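Local coordinates for sensor protein, Kinase (Polaromonas sp. JS666, PDB 3GRC) that probably works in two-component signalling as part of a sensor histidine kinase, its CheY-like receiver domain accepting a phosphoryl group, at residues 24-28 / 29-33; 102-105 / 106-109. All blocks are in the same frame, centred on the assembly; numbering follows the deposited sequence.

Contact 1: residues 24-28 / 29-33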
loop_
_atom_site.group_PDB
_atom_site.type_symbol
_atom_site.label_atom_id
_atom_site.label_comp_id
_atom_site.label_asym_id
_atom_site.label_seq_id
_atom_site.Cartn_x
_atom_site.Cartn_y
_atom_site.Cartn_z
ATOM N N LEU A 24 12.622 2.931 4.915
ATOM C CA LEU A 24 13.475 4.093 5.197
ATOM C C LEU A 24 12.877 5.441 4.759
ATOM O O LEU A 24 12.985 6.417 5.502
ATOM C CB LEU A 24 14.853 3.903 4.562
ATOM C CG LEU A 24 15.610 2.744 5.208
ATOM C CD1 LEU A 24 16.824 2.362 4.346
ATOM C CD2 LEU A 24 16.018 3.149 6.637
HETATM N N MSE A 25 12.267 5.509 3.568
HETATM C CA MSE A 25 11.623 6.762 3.096
HETATM C C MSE A 25 10.449 7.156 4.014
HETATM O O MSE A 25 10.239 8.331 4.327
HETATM C CB MSE A 25 11.042 6.605 1.672
HETATM C CG MSE A 25 12.013 6.481 0.541
HETATM SE SE MSE A 25 11.034 6.396 -1.164
HETATM C CE MSE A 25 12.633 6.556 -2.294
ATOM N N LEU A 26 9.666 6.165 4.413
ATOM C CA LEU A 26 8.522 6.432 5.261
ATOM C C LEU A 26 8.955 7.008 6.600
ATOM O O LEU A 26 8.321 7.928 7.125
ATOM C CB LEU A 26 7.709 5.159 5.469
ATOM C CG LEU A 26 6.964 4.758 4.201
ATOM C CD1 LEU A 26 5.999 3.585 4.456
ATOM C CD2 LEU A 26 6.211 5.971 3.733
ATOM N N GLU A 27 10.039 6.462 7.137
ATOM C CA GLU A 27 10.570 6.933 8.404
ATOM C C GLU A 27 10.949 8.413 8.247
ATOM O O GLU A 27 10.638 9.225 9.105
ATOM C CB GLU A 27 11.789 6.104 8.831
ATOM C CG GLU A 27 12.436 6.585 10.137
ATOM C CD GLU A 27 13.542 5.662 10.625
ATOM O OE1 GLU A 27 14.500 5.413 9.865
ATOM O OE2 GLU A 27 13.451 5.180 11.778
ATOM N N LYS A 28 11.611 8.778 7.158
ATOM C CA LYS A 28 11.947 10.187 6.988
ATOM C C LYS A 28 10.671 11.040 6.970
ATOM O O LYS A 28 10.663 12.161 7.462
ATOM C CB LYS A 28 12.730 10.409 5.696
ATOM C CG LYS A 28 14.143 9.872 5.740
ATOM C CD LYS A 28 14.961 10.582 6.792
ATOM C CE LYS A 28 16.429 10.246 6.637
ATOM N NZ LYS A 28 17.244 10.835 7.734
ATOM N N GLY A 29 9.592 10.493 6.418
ATOM C CA GLY A 29 8.343 11.224 6.335
ATOM C C GLY A 29 7.465 11.186 7.577
ATOM O O GLY A 29 6.319 11.634 7.530
ATOM N N GLY A 30 7.983 10.634 8.674
ATOM C CA GLY A 30 7.229 10.586 9.913
ATOM C C GLY A 30 6.384 9.353 10.143
ATOM O O GLY A 30 5.570 9.320 11.065
ATOM N N PHE A 31 6.579 8.325 9.331
ATOM C CA PHE A 31 5.796 7.103 9.459
ATOM C C PHE A 31 6.561 5.883 9.974
ATOM O O PHE A 31 7.699 5.657 9.573
ATOM C CB PHE A 31 5.211 6.715 8.097
ATOM C CG PHE A 31 4.191 7.673 7.561
ATOM C CD1 PHE A 31 2.891 7.670 8.054
ATOM C CD2 PHE A 31 4.500 8.514 6.495
ATOM C CE1 PHE A 31 1.911 8.483 7.483
ATOM C CE2 PHE A 31 3.523 9.327 5.922
ATOM C CZ PHE A 31 2.227 9.307 6.418
ATOM N N ASP A 32 5.923 5.101 10.849
ATOM C CA ASP A 32 6.501 3.843 11.323
ATOM C C ASP A 32 5.955 2.889 10.267
ATOM O O ASP A 32 4.946 3.192 9.611
ATOM C CB ASP A 32 5.942 3.389 12.686
ATOM C CG ASP A 32 6.557 4.128 13.872
ATOM O OD1 ASP A 32 7.748 4.480 13.827
ATOM O OD2 ASP A 32 5.841 4.332 14.873
ATOM N N SER A 33 6.596 1.745 10.089
ATOM C CA SER A 33 6.106 0.787 9.102
ATOM C C SER A 33 6.630 -0.630 9.278
ATOM O O SER A 33 7.682 -0.864 9.866
ATOM C CB SER A 33 6.424 1.265 7.683
ATOM O OG SER A 33 7.809 1.341 7.447
#
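The chain leaving helix 16-28 wraps back over the helix's last turn: Phe31 N donates to Leu26 O at 2.8 Å, a 6-to-1 bond, around the 5-to-2 bond from Gly30 N to Glu27 O at 3.0 Å, while Gly29 N still reaches Met25 O as in a helix. This nested pair defines a Schellman motif. Gly30 is its C-prime residue, and its positive phi of 91° would jam a CB against the preceding carbonyl oxygen, which is why glycine suits the place. Both motif donors approach from above the planes of their carbonyls. The reversal also brings Glu27 CA to 3.4 Å from Phe31 O, a CA-H...O contact.

Leu26 is the apolar residue that the motif sets against Phe31, its CB lying 3.9 Å from Phe31 CB. Phe31 CG stands anti to the carbonyl carbon (chi1 -66°), and a chi2 of -78° turns the ring so that its edge meets Leu26 O, while CD2 passes 4.1 Å from Leu26 CD2. In the fold, this is the helix-to-strand turn of the beta-alpha-beta crossover from strand 8-12 through helix 16-28 to strand 32-36. A branched leucine serves the packing well: CD1 reaches on to Ser33 CB at 4.0 Å, and the same side chain meets Ile9 and Ile11 of the central sheet and Ile118 and Leu121 of helix 114-128. The Phe31 ring touches Ile125 and meets the His122 ring obliquely. Ser33 is small enough to lie against Leu26 CD1, and its OG is hydrogen-bonded to Asn23 ND2, a helical turn before Leu26.

Contact 2: residues 102-105 / 106-109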
loop_
_atom_site.group_PDB
_atom_site.type_symbol
_atom_site.label_atom_id
_atom_site.label_comp_id
_atom_site.label_asym_id
_atom_site.label_seq_id
_atom_site.Cartn_x
_atom_site.Cartn_y
_atom_site.Cartn_z
ATOM N N LEU A 102 -12.711 -0.334 -5.493
ATOM C CA LEU A 102 -11.324 -0.694 -5.200
ATOM C C LEU A 102 -10.728 0.331 -4.218
ATOM O O LEU A 102 -9.909 -0.001 -3.370
ATOM C CB LEU A 102 -10.520 -0.743 -6.503
ATOM C CG LEU A 102 -9.334 -1.707 -6.583
ATOM C CD1 LEU A 102 -9.832 -3.133 -6.389
ATOM C CD2 LEU A 102 -8.643 -1.557 -7.936
ATOM N N ALA A 103 -11.159 1.579 -4.342
ATOM C CA ALA A 103 -10.727 2.643 -3.440
ATOM C C ALA A 103 -9.221 2.810 -3.235
ATOM O O ALA A 103 -8.750 3.016 -2.111
ATOM C CB ALA A 103 -11.423 2.464 -2.077
ATOM N N VAL A 104 -8.459 2.716 -4.313
ATOM C CA VAL A 104 -7.024 2.916 -4.207
ATOM C C VAL A 104 -6.821 4.413 -4.437
ATOM O O VAL A 104 -7.176 4.964 -5.485
ATOM C CB VAL A 104 -6.260 2.042 -5.228
ATOM C CG1 VAL A 104 -7.080 1.902 -6.481
ATOM C CG2 VAL A 104 -4.873 2.637 -5.520
ATOM N N SER A 105 -6.287 5.072 -3.415
ATOM C CA SER A 105 -6.075 6.508 -3.442
ATOM C C SER A 105 -5.175 7.013 -4.561
ATOM O O SER A 105 -5.517 7.972 -5.252
ATOM C CB SER A 105 -5.527 6.968 -2.092
ATOM O OG SER A 105 -6.438 6.641 -1.052
ATOM N N THR A 106 -4.028 6.374 -4.736
ATOM C CA THR A 106 -3.084 6.787 -5.761
ATOM C C THR A 106 -2.287 5.604 -6.273
ATOM O O THR A 106 -1.956 4.699 -5.516
ATOM C CB THR A 106 -2.053 7.802 -5.223
ATOM O OG1 THR A 106 -2.665 8.676 -4.267
ATOM C CG2 THR A 106 -1.497 8.634 -6.371
ATOM N N TRP A 107 -1.975 5.637 -7.564
ATOM C CA TRP A 107 -1.194 4.605 -8.224
ATOM C C TRP A 107 0.153 5.239 -8.566
ATOM O O TRP A 107 0.239 6.085 -9.456
ATOM C CB TRP A 107 -1.901 4.141 -9.500
ATOM C CG TRP A 107 -3.264 3.573 -9.245
ATOM C CD1 TRP A 107 -4.373 4.256 -8.828
ATOM C CD2 TRP A 107 -3.661 2.212 -9.361
ATOM N NE1 TRP A 107 -5.442 3.405 -8.696
ATOM C CE2 TRP A 107 -5.032 2.116 -9.048
ATOM C CE3 TRP A 107 -3.005 1.027 -9.761
ATOM C CZ2 TRP A 107 -5.755 0.932 -9.046
ATOM C CZ3 TRP A 107 -3.716 -0.174 -9.768
ATOM C CH2 TRP A 107 -5.084 -0.205 -9.436
ATOM N N LEU A 108 1.196 4.836 -7.848
ATOM C CA LEU A 108 2.540 5.378 -8.045
ATOM C C LEU A 108 3.462 4.416 -8.778
ATOM O O LEU A 108 3.481 3.221 -8.495
ATOM C CB LEU A 108 3.179 5.732 -6.692
ATOM C CG LEU A 108 2.447 6.748 -5.818
ATOM C CD1 LEU A 108 3.285 7.102 -4.591
ATOM C CD2 LEU A 108 2.185 7.992 -6.641
ATOM N N GLU A 109 4.246 4.959 -9.702
ATOM C CA GLU A 109 5.194 4.160 -10.469
ATOM C C GLU A 109 6.577 4.099 -9.811
ATOM O O GLU A 109 6.852 4.784 -8.834
ATOM C CB GLU A 109 5.343 4.743 -11.886
ATOM C CG GLU A 109 4.077 4.637 -12.738
ATOM C CD GLU A 109 4.255 5.164 -14.152
ATOM O OE1 GLU A 109 4.572 6.366 -14.306
ATOM O OE2 GLU A 109 4.070 4.373 -15.106
#
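Trp107 holds CG anti to its carbonyl carbon (chi1 -60°), and a chi2 of 69° turns the indole so that one face lies against Val104, three residues earlier. Val104 CG2 sits over that face, 3.6 Å from the centroid of the five-membered ring and 23° off its normal, a CH-pi contact displaced toward the rim. The other valine methyl is modelled implausibly close to the ring, so the details of this contact, though not the valine's burial against the indole, are doubtful. Leu102 approaches differently, bringing CD2 to the indole edge, 4.0 Å from Trp107 CZ2. In CheY-type receiver domains the last strand, here 106-108, often carries an aromatic residue at this place, where Trp107 meets Leu58, Val85 of strand 82-86 and Glu94 of helix 90-97. Tryptophan offers the valine a broad apolar face, and its N-H, at NE1, makes a weak hydrogen bond to Asn98 OD1. With an alanine in place of the tryptophan, Val104 would probably lose its aromatic face, Leu102 CD2 border a gap and Asn98 lose its weak bond. The Thr106 side chain leaves the backbone on the other side, against Ser120 of helix 114-128, and Ser105, also small and polar, rests on Ala124.

Contact 1 and contact 2 belong to opposite margins of one parallel sheet, ordered 32-36, 8-12, 53-56, 82-86, 106-108. Their centres are about 19 Å apart and their nearest atoms about 9 Å, so they do not touch. Helix 114-128 packs against both contacts and so spans the distance between them. Relative to the phosphorylation site expected of a receiver domain, at the C-terminal ends of the strands, their places differ. Contact 1 leads into the start of strand 32-36, at the far end of the sheet, whereas Trp107 of contact 2 touches Leu58, just beyond strand 53-56, whose end carries the phosphoacceptor aspartate in this family.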